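Local coordinates for chitin binding protein (Tectaria macrodonta, PDB 6IF7) that binds copper and chitin, is insecticidal, and probably acts as a lytic polysaccharide monooxygenase that cleaves chitin oxidatively, at residues A29-A32 with A38-D41; F95-T100 with V163-T168; F107-T112 with Y145-T150. One frame throughout, in Å; residues are numbered along the deposited sequence.

Interaction 1: A29-A32 with A38-D41; sequences AAVA and AFYD
In the helical region that lies, along the chain, between strand 2-6 and the later strands of this probable monooxygenase, the ring of Phe39, from the last turn of helix 36-40, packs against Ala30 and Val31 of helix 25-34. The two helices follow each other closely in sequence, and across the two segments the nearest CA atoms, those of Val31 and Phe39, are 7.5 Å apart. Such a spacing is bridged by side chains, and a single aromatic ring does most of this work. Phe39 holds CG beside its backbone N, anti to the carbonyl carbon (chi1 -66°), and from there the ring extends toward the neighbouring helix. One branch of Val31 answers it: CG2 lies over one ring face, 4.0 Å from the centroid of the Phe39 ring and 19° off its normal, a CH-pi contact displaced toward the rim. The far end of the ring meets Ala30, whose CB stands 3.9 Å from Phe39 CZ. The carbonyl of the same alanine comes in at the ring edge, near the ring plane, with Ala30 O 3.6 Å from Phe39 CE2. Val31 CA lies equally near that carbon, at 3.6 Å, which brings the ring up to the helix backbone itself. Phe39 also touches Val11 and Cys14 of helix 10-16, while Trp81 packs on Ala30. The chemistry is therefore almost wholly apolar and all three touching residues are buried. The contact depends on close fit, with a possible small electrostatic gain where the carbonyl oxygen faces the slightly positive hydrogens of the ring edge.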
loop_
_atom_site.group_PDB
_atom_site.type_symbol
_atom_site.label_atom_id
_atom_site.label_comp_id
_atom_site.label_asym_id
_atom_site.label_seq_id
_atom_site.Cartn_x
_atom_site.Cartn_y
_atom_site.Cartn_z
ATOM N N ALA A 29 -13.089 -10.593 -6.079
ATOM C CA ALA A 29 -13.616 -9.414 -6.757
ATOM C C ALA A 29 -12.513 -8.647 -7.488
ATOM O O ALA A 29 -12.677 -8.274 -8.652
ATOM C CB ALA A 29 -14.322 -8.503 -5.762
ATOM N N ALA A 30 -11.381 -8.452 -6.812
ATOM C CA ALA A 30 -10.247 -7.707 -7.377
ATOM C C ALA A 30 -9.615 -8.384 -8.614
ATOM O O ALA A 30 -9.287 -7.708 -9.608
ATOM C CB ALA A 30 -9.182 -7.471 -6.307
ATOM N N VAL A 31 -9.422 -9.700 -8.534
ATOM C CA VAL A 31 -8.850 -10.461 -9.639
ATOM C C VAL A 31 -9.875 -10.587 -10.781
ATOM O O VAL A 31 -9.518 -10.485 -11.950
ATOM C CB VAL A 31 -8.351 -11.853 -9.192
ATOM C CG1 VAL A 31 -7.765 -12.623 -10.379
ATOM C CG2 VAL A 31 -7.309 -11.749 -8.064
ATOM N N ALA A 32 -11.144 -10.780 -10.441
ATOM C CA ALA A 32 -12.192 -10.765 -11.446
ATOM C C ALA A 32 -12.153 -9.455 -12.253
ATOM O O ALA A 32 -12.282 -9.485 -13.482
ATOM C CB ALA A 32 -13.552 -10.983 -10.805
ATOM N N ALA A 38 -2.164 -8.760 -13.797
ATOM C CA ALA A 38 -1.914 -7.634 -12.883
ATOM C C ALA A 38 -1.313 -8.105 -11.543
ATOM O O ALA A 38 -0.378 -7.477 -11.014
ATOM C CB ALA A 38 -3.202 -6.861 -12.634
ATOM N N PHE A 39 -1.834 -9.227 -11.034
ATOM C CA PHE A 39 -1.429 -9.772 -9.733
ATOM C C PHE A 39 -0.144 -10.577 -9.739
ATOM O O PHE A 39 0.559 -10.607 -8.734
ATOM C CB PHE A 39 -2.576 -10.541 -9.084
ATOM C CG PHE A 39 -3.723 -9.651 -8.724
ATOM C CD1 PHE A 39 -3.743 -8.973 -7.506
ATOM C CD2 PHE A 39 -4.741 -9.397 -9.648
ATOM C CE1 PHE A 39 -4.778 -8.100 -7.209
ATOM C CE2 PHE A 39 -5.775 -8.520 -9.355
ATOM C CZ PHE A 39 -5.800 -7.873 -8.137
ATOM N N TYR A 40 0.188 -11.200 -10.864
ATOM C CA TYR A 40 1.536 -11.702 -11.041
ATOM C C TYR A 40 2.527 -10.545 -11.172
ATOM O O TYR A 40 3.685 -10.730 -10.868
ATOM C CB TYR A 40 1.636 -12.640 -12.243
ATOM C CG TYR A 40 0.821 -13.901 -12.082
ATOM C CD1 TYR A 40 1.112 -14.806 -11.069
ATOM C CD2 TYR A 40 -0.248 -14.178 -12.931
ATOM C CE1 TYR A 40 0.380 -15.975 -10.919
ATOM C CE2 TYR A 40 -0.982 -15.339 -12.797
ATOM C CZ TYR A 40 -0.659 -16.231 -11.785
ATOM O OH TYR A 40 -1.411 -17.358 -11.609
ATOM N N ASP A 41 2.064 -9.369 -11.613
ATOM C CA ASP A 41 2.854 -8.125 -11.585
ATOM C C ASP A 41 2.586 -7.276 -10.330
ATOM O O ASP A 41 2.517 -6.030 -10.408
ATOM C CB ASP A 41 2.557 -7.269 -12.828
ATOM C CG ASP A 41 2.726 -8.028 -14.135
ATOM O OD1 ASP A 41 3.375 -9.093 -14.136
ATOM O OD2 ASP A 41 2.191 -7.553 -15.152
#

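Interaction 2: F95-T100 with V163-T168; sequences FRYIAT and VIWQRT. With SO4 (sulfate ion), chain E.
Tyr97 and Trp165 both carry CG anti to the backbone N (chi1 -170° and -176°), and from strands whose axes come no closer than 10.9 Å these torsions send the two aromatic groups into the space between them. The rings meet obliquely, with planes at 64° and the Tyr97 ring centroid 5.0 Å from that of the six-membered Trp165 ring. One side of the phenol does the touching: Tyr97 CE1 is 3.5 Å from Trp165 CE3, and Tyr97 OH lies 3.4 Å from the same carbon. Apolar contacts flank the pair. Val163 CG1 approaches Tyr97 CD2 at 4.3 Å, and Ala99 CB reaches Trp165 CH2 at 4.4 Å. The buried hydroxyl finds a polar partner in a water lying in the plane of the Tyr97 ring, with Tyr97 OH 3.1 Å from the water oxygen. That water in turn donates to Val163 O, tying the phenol to the backbone of the opposing strand. Beyond the aromatic pair, Arg167 holds a sulfate, probably from the crystallisation liquor, through one bond from NH2 and two weak ones from NH1, and forms salt bridges with Asp169 and Glu172. Trp165 packs against the ring of His103, and its side chain comes within about 5 Å of the copper ion at its nearest atom. Aromatic packing between facing sheets, close to the copper held by His1 and His103, is consistent with the beta-sandwich core and histidine-brace site of AA10 monooxygenases.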
loop_
_atom_site.group_PDB
_atom_site.type_symbol
_atom_site.label_atom_id
_atom_site.label_comp_id
_atom_site.label_asym_id
_atom_site.label_seq_id
_atom_site.Cartn_x
_atom_site.Cartn_y
_atom_site.Cartn_z
ATOM N N PHE A 95 7.658 -3.191 10.483
ATOM C CA PHE A 95 7.269 -2.854 9.116
ATOM C C PHE A 95 8.272 -3.461 8.123
ATOM O O PHE A 95 9.512 -3.340 8.300
ATOM C CB PHE A 95 7.160 -1.348 8.857
ATOM C CG PHE A 95 6.153 -0.636 9.717
ATOM C CD1 PHE A 95 4.797 -0.666 9.404
ATOM C CD2 PHE A 95 6.569 0.097 10.841
ATOM C CE1 PHE A 95 3.865 0.004 10.187
ATOM C CE2 PHE A 95 5.648 0.770 11.625
ATOM C CZ PHE A 95 4.302 0.718 11.298
ATOM N N ARG A 96 7.725 -4.100 7.077
ATOM C CA ARG A 96 8.546 -4.719 6.024
ATOM C C ARG A 96 7.991 -4.367 4.665
ATOM O O ARG A 96 6.790 -4.425 4.475
ATOM C CB ARG A 96 8.567 -6.235 6.172
ATOM C CG ARG A 96 9.023 -6.738 7.533
ATOM C CD ARG A 96 10.515 -6.591 7.724
ATOM N NE ARG A 96 10.925 -7.111 9.036
ATOM C CZ ARG A 96 11.120 -6.393 10.158
ATOM N NH1 ARG A 96 10.969 -5.059 10.206
ATOM N NH2 ARG A 96 11.501 -7.026 11.262
ATOM N N TYR A 97 8.882 -3.991 3.739
ATOM C CA TYR A 97 8.560 -3.740 2.322
ATOM C C TYR A 97 9.411 -4.710 1.527
ATOM O O TYR A 97 10.655 -4.588 1.503
ATOM C CB TYR A 97 8.903 -2.292 1.919
ATOM C CG TYR A 97 8.380 -1.874 0.549
ATOM C CD1 TYR A 97 8.965 -2.318 -0.639
ATOM C CD2 TYR A 97 7.290 -1.022 0.449
ATOM C CE1 TYR A 97 8.461 -1.939 -1.862
ATOM C CE2 TYR A 97 6.792 -0.634 -0.771
ATOM C CZ TYR A 97 7.371 -1.095 -1.914
ATOM O OH TYR A 97 6.827 -0.657 -3.102
ATOM N N ILE A 98 8.747 -5.665 0.882
ATOM C CA ILE A 98 9.449 -6.694 0.104
ATOM C C ILE A 98 9.845 -6.101 -1.248
ATOM O O ILE A 98 9.009 -5.514 -1.970
ATOM C CB ILE A 98 8.665 -8.036 -0.057
ATOM C CG1 ILE A 98 9.496 -9.057 -0.878
ATOM C CG2 ILE A 98 7.306 -7.853 -0.726
ATOM C CD1 ILE A 98 8.978 -10.483 -0.806
ATOM N N ALA A 99 11.129 -6.230 -1.556
ATOM C CA ALA A 99 11.695 -5.688 -2.773
ATOM C C ALA A 99 12.239 -6.851 -3.601
ATOM O O ALA A 99 13.198 -7.502 -3.205
ATOM C CB ALA A 99 12.789 -4.681 -2.449
ATOM N N THR A 100 11.584 -7.121 -4.736
ATOM C CA THR A 100 12.103 -8.042 -5.759
ATOM C C THR A 100 13.365 -7.451 -6.426
ATOM O O THR A 100 14.230 -8.187 -6.873
ATOM C CB THR A 100 11.041 -8.355 -6.843
ATOM O OG1 THR A 100 10.648 -7.146 -7.495
ATOM C CG2 THR A 100 9.806 -8.986 -6.228
ATOM N N VAL A 163 1.729 3.616 1.348
ATOM C CA VAL A 163 3.175 3.758 1.261
ATOM C C VAL A 163 3.539 4.154 -0.160
ATOM O O VAL A 163 3.148 3.483 -1.133
ATOM C CB VAL A 163 3.895 2.483 1.740
ATOM C CG1 VAL A 163 5.410 2.652 1.718
ATOM C CG2 VAL A 163 3.435 2.180 3.153
ATOM N N ILE A 164 4.266 5.269 -0.259
ATOM C CA ILE A 164 4.815 5.757 -1.506
ATOM C C ILE A 164 6.337 5.558 -1.468
ATOM O O ILE A 164 7.009 6.074 -0.569
ATOM C CB ILE A 164 4.494 7.264 -1.695
ATOM C CG1 ILE A 164 2.994 7.507 -1.628
ATOM C CG2 ILE A 164 5.060 7.764 -3.015
ATOM C CD1 ILE A 164 2.594 8.963 -1.455
ATOM N N TRP A 165 6.878 4.819 -2.432
ATOM C CA TRP A 165 8.336 4.591 -2.565
ATOM C C TRP A 165 8.839 5.410 -3.748
ATOM O O TRP A 165 8.656 5.006 -4.900
ATOM C CB TRP A 165 8.608 3.092 -2.777
ATOM C CG TRP A 165 10.063 2.648 -2.846
ATOM C CD1 TRP A 165 11.148 3.293 -2.336
ATOM C CD2 TRP A 165 10.557 1.404 -3.390
ATOM N NE1 TRP A 165 12.292 2.554 -2.566
ATOM C CE2 TRP A 165 11.950 1.388 -3.204
ATOM C CE3 TRP A 165 9.947 0.314 -4.047
ATOM C CZ2 TRP A 165 12.761 0.314 -3.632
ATOM C CZ3 TRP A 165 10.747 -0.739 -4.481
ATOM C CH2 TRP A 165 12.141 -0.737 -4.264
ATOM N N GLN A 166 9.435 6.573 -3.469
ATOM C CA GLN A 166 9.987 7.457 -4.515
ATOM C C GLN A 166 11.494 7.167 -4.696
ATOM O O GLN A 166 12.277 7.261 -3.752
ATOM C CB GLN A 166 9.731 8.936 -4.151
ATOM C CG GLN A 166 10.261 9.979 -5.141
ATOM C CD GLN A 166 9.668 9.877 -6.552
ATOM O OE1 GLN A 166 8.531 10.268 -6.794
ATOM N NE2 GLN A 166 10.453 9.373 -7.489
ATOM N N ARG A 167 11.892 6.788 -5.906
ATOM C CA ARG A 167 13.318 6.607 -6.219
ATOM C C ARG A 167 14.053 7.930 -6.285
ATOM O O ARG A 167 13.456 8.940 -6.633
ATOM C CB ARG A 167 13.503 5.861 -7.535
ATOM C CG ARG A 167 13.175 4.401 -7.372
ATOM C CD ARG A 167 13.208 3.686 -8.683
ATOM N NE ARG A 167 14.552 3.649 -9.236
ATOM C CZ ARG A 167 14.891 2.962 -10.320
ATOM N NH1 ARG A 167 14.002 2.239 -10.981
ATOM N NH2 ARG A 167 16.142 3.001 -10.740
ATOM N N THR A 168 15.334 7.903 -5.931
ATOM C CA THR A 168 16.221 9.093 -5.957
ATOM C C THR A 168 17.138 9.168 -7.181
ATOM O O THR A 168 17.679 10.240 -7.477
ATOM C CB THR A 168 17.099 9.149 -4.702
ATOM O OG1 THR A 168 17.844 7.934 -4.584
ATOM C CG2 THR A 168 16.234 9.328 -3.470
HETATM S S SO4 E . 15.672 -0.059 -13.125
HETATM O O1 SO4 E . 16.048 -1.155 -14.049
HETATM O O2 SO4 E . 15.261 1.128 -13.927
HETATM O O3 SO4 E . 16.822 0.285 -12.243
HETATM O O4 SO4 E . 14.546 -0.524 -12.283
HETATM O O HOH W 1 4.914 1.691 -2.341
#

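Interaction 3: F107-T112 with Y145-T150; sequences FEFYVT and YQITGT. With NAG (2-acetamido-2-deoxy-beta-D-glucopyranose), chain B.
Strand 107-111 passes strand 145-147 at 49°, with axes 10.9 Å apart at their closest, a separation that places Phe107, Phe109, Tyr145 and Ile147 between facing sheets. Phe107 turns an edge to the face of Tyr145: the ring planes stand at 62°, and Phe107 CZ is 3.5 Å from Tyr145 CD2. The CD1 at the end of Ile147 serves both phenylalanines. It lies over one face of Phe107, 4.1 Å from Phe107 CG, and at the edge of the second ring, 3.7 Å from Phe109 CZ. Tyr145 OH bonds to His103 N, linking this packing to a copper ligand. Glu108, on the other side of the strand, accepts a nearly straight bond (169°) from the sugar amide, with NAG N2 2.8 Å from Glu108 OE2. From above the carboxylate plane Tyr110 OH, which also bonds to Arg55, donates to Glu108 OE1 at 2.6 Å. A leucine in place of Glu108 would probably leave the sugar amide without its acceptor and Tyr110 OH without the carboxylate that takes its proton. The strand thus separates two chemistries, apolar packing inward and, outward, a carboxylate that holds the N-acetyl group of a glycan, probably N-linked at Asn134.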
loop_
_atom_site.group_PDB
_atom_site.type_symbol
_atom_site.label_atom_id
_atom_site.label_comp_id
_atom_site.label_asym_id
_atom_site.label_seq_id
_atom_site.Cartn_x
_atom_site.Cartn_y
_atom_site.Cartn_z
ATOM N N PHE A 107 10.805 6.052 1.419
ATOM C CA PHE A 107 9.460 5.583 1.652
ATOM C C PHE A 107 8.712 6.553 2.543
ATOM O O PHE A 107 9.129 6.780 3.688
ATOM C CB PHE A 107 9.479 4.226 2.362
ATOM C CG PHE A 107 10.135 3.129 1.575
ATOM C CD1 PHE A 107 11.515 2.960 1.596
ATOM C CD2 PHE A 107 9.366 2.229 0.826
ATOM C CE1 PHE A 107 12.120 1.924 0.878
ATOM C CE2 PHE A 107 9.968 1.209 0.106
ATOM C CZ PHE A 107 11.339 1.052 0.135
ATOM N N GLU A 108 7.584 7.064 2.047
ATOM C CA GLU A 108 6.640 7.835 2.858
ATOM C C GLU A 108 5.467 6.943 3.279
ATOM O O GLU A 108 4.846 6.305 2.431
ATOM C CB GLU A 108 6.112 9.033 2.066
ATOM C CG GLU A 108 7.160 10.058 1.653
ATOM C CD GLU A 108 6.610 11.129 0.712
ATOM O OE1 GLU A 108 5.390 11.058 0.366
ATOM O OE2 GLU A 108 7.396 12.053 0.356
ATOM N N PHE A 109 5.184 6.899 4.587
ATOM C CA PHE A 109 4.046 6.155 5.160
ATOM C C PHE A 109 2.949 7.116 5.602
ATOM O O PHE A 109 3.167 7.951 6.474
ATOM C CB PHE A 109 4.449 5.339 6.393
ATOM C CG PHE A 109 5.228 4.105 6.098
ATOM C CD1 PHE A 109 6.458 4.167 5.454
ATOM C CD2 PHE A 109 4.781 2.869 6.539
ATOM C CE1 PHE A 109 7.206 3.030 5.228
ATOM C CE2 PHE A 109 5.520 1.724 6.303
ATOM C CZ PHE A 109 6.734 1.805 5.643
ATOM N N TYR A 110 1.760 6.954 5.034
ATOM C CA TYR A 110 0.588 7.720 5.437
ATOM C C TYR A 110 -0.420 6.770 6.023
ATOM O O TYR A 110 -0.504 5.614 5.592
ATOM C CB TYR A 110 -0.047 8.422 4.235
ATOM C CG TYR A 110 0.874 9.444 3.587
ATOM C CD1 TYR A 110 1.835 9.041 2.636
ATOM C CD2 TYR A 110 0.814 10.811 3.933
ATOM C CE1 TYR A 110 2.685 9.963 2.042
ATOM C CE2 TYR A 110 1.660 11.739 3.329
ATOM C CZ TYR A 110 2.596 11.308 2.383
ATOM O OH TYR A 110 3.450 12.187 1.764
ATOM N N VAL A 111 -1.188 7.260 6.992
ATOM C CA VAL A 111 -2.374 6.560 7.489
ATOM C C VAL A 111 -3.646 7.371 7.212
ATOM O O VAL A 111 -3.623 8.612 7.158
ATOM C CB VAL A 111 -2.267 6.254 9.008
ATOM C CG1 VAL A 111 -2.577 7.485 9.862
ATOM C CG2 VAL A 111 -3.179 5.096 9.376
ATOM N N THR A 112 -4.752 6.646 7.064
ATOM C CA THR A 112 -6.076 7.244 6.942
ATOM C C THR A 112 -6.452 8.033 8.205
ATOM O O THR A 112 -6.128 7.625 9.324
ATOM C CB THR A 112 -7.163 6.175 6.691
ATOM O OG1 THR A 112 -6.931 5.045 7.549
ATOM C CG2 THR A 112 -7.137 5.712 5.256
ATOM N N TYR A 145 13.079 -4.595 2.993
ATOM C CA TYR A 145 13.421 -3.410 3.754
ATOM C C TYR A 145 12.730 -3.479 5.117
ATOM O O TYR A 145 11.540 -3.738 5.189
ATOM C CB TYR A 145 12.984 -2.152 3.014
ATOM C CG TYR A 145 13.781 -1.815 1.779
ATOM C CD1 TYR A 145 15.107 -1.368 1.874
ATOM C CD2 TYR A 145 13.194 -1.884 0.504
ATOM C CE1 TYR A 145 15.825 -1.011 0.739
ATOM C CE2 TYR A 145 13.905 -1.534 -0.639
ATOM C CZ TYR A 145 15.214 -1.104 -0.518
ATOM O OH TYR A 145 15.883 -0.767 -1.662
ATOM N N GLN A 146 13.507 -3.296 6.179
ATOM C CA GLN A 146 13.014 -3.190 7.552
ATOM C C GLN A 146 12.921 -1.712 7.910
ATOM O O GLN A 146 13.886 -0.964 7.775
ATOM C CB GLN A 146 13.982 -3.882 8.529
ATOM C CG GLN A 146 14.314 -5.308 8.130
ATOM C CD GLN A 146 14.876 -6.138 9.250
ATOM O OE1 GLN A 146 15.517 -5.632 10.170
ATOM N NE2 GLN A 146 14.655 -7.435 9.171
ATOM N N ILE A 147 11.754 -1.303 8.385
ATOM C CA ILE A 147 11.436 0.101 8.636
ATOM C C ILE A 147 10.887 0.230 10.068
ATOM O O ILE A 147 10.047 -0.573 10.505
ATOM C CB ILE A 147 10.436 0.608 7.550
ATOM C CG1 ILE A 147 11.157 0.654 6.175
ATOM C CG2 ILE A 147 9.805 1.954 7.920
ATOM C CD1 ILE A 147 10.252 0.814 4.988
ATOM N N THR A 148 11.348 1.262 10.768
ATOM C CA THR A 148 10.917 1.542 12.145
ATOM C C THR A 148 10.216 2.890 12.233
ATOM O O THR A 148 10.650 3.890 11.631
ATOM C CB THR A 148 12.116 1.553 13.105
ATOM O OG1 THR A 148 13.141 2.402 12.563
ATOM C CG2 THR A 148 12.646 0.137 13.312
ATOM N N GLY A 149 9.127 2.914 12.988
ATOM C CA GLY A 149 8.410 4.138 13.253
ATOM C C GLY A 149 7.385 3.935 14.329
ATOM O O GLY A 149 7.088 2.801 14.714
ATOM N N THR A 150 6.849 5.047 14.807
ATOM C CA THR A 150 5.783 5.053 15.783
ATOM C C THR A 150 4.466 5.205 15.020
ATOM O O THR A 150 4.308 6.124 14.198
ATOM C CB THR A 150 5.992 6.170 16.820
ATOM O OG1 THR A 150 7.196 5.916 17.546
ATOM C CG2 THR A 150 4.822 6.229 17.830
HETATM C C1 NAG B . 10.531 12.610 2.670
HETATM C C2 NAG B . 9.966 13.965 2.256
HETATM C C3 NAG B . 10.516 14.313 0.902
HETATM C C4 NAG B . 12.027 14.359 0.946
HETATM C C5 NAG B . 12.566 13.012 1.396
HETATM C C6 NAG B . 14.068 13.088 1.582
HETATM C C7 NAG B . 7.726 14.609 2.951
HETATM C C8 NAG B . 6.262 14.465 2.680
HETATM N N2 NAG B . 8.515 13.930 2.149
HETATM O O3 NAG B . 10.006 15.599 0.509
HETATM O O4 NAG B . 12.503 14.689 -0.358
HETATM O O5 NAG B . 11.966 12.661 2.635
HETATM O O6 NAG B . 14.521 11.823 2.066
HETATM O O7 NAG B . 8.161 15.310 3.830
#

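Interaction 1 comes first along the chain and joins two helices; its centre lies about 20 Å from that of interaction 2 and about 25 Å from that of interaction 3, and it touches neither. Interactions 2 and 3 belong together, with centres about 10 Å apart. Strands 95-99 and 144-147 are antiparallel neighbours in one sheet, strands 105-111 and 159-167 in the other, so both contacts span the same pair of facing sheets. Probable backbone hydrogen bonds support the pairing in each sheet: Tyr97 O to Tyr145 N at 2.8 Å, and Ile164 O to Glu108 N at 2.9 Å. Segments 107-112 and 145-150 both fall between 95-100 and 163-168 in sequence. Phe107 stacks on Trp165, making one continuous aromatic core beside the copper site.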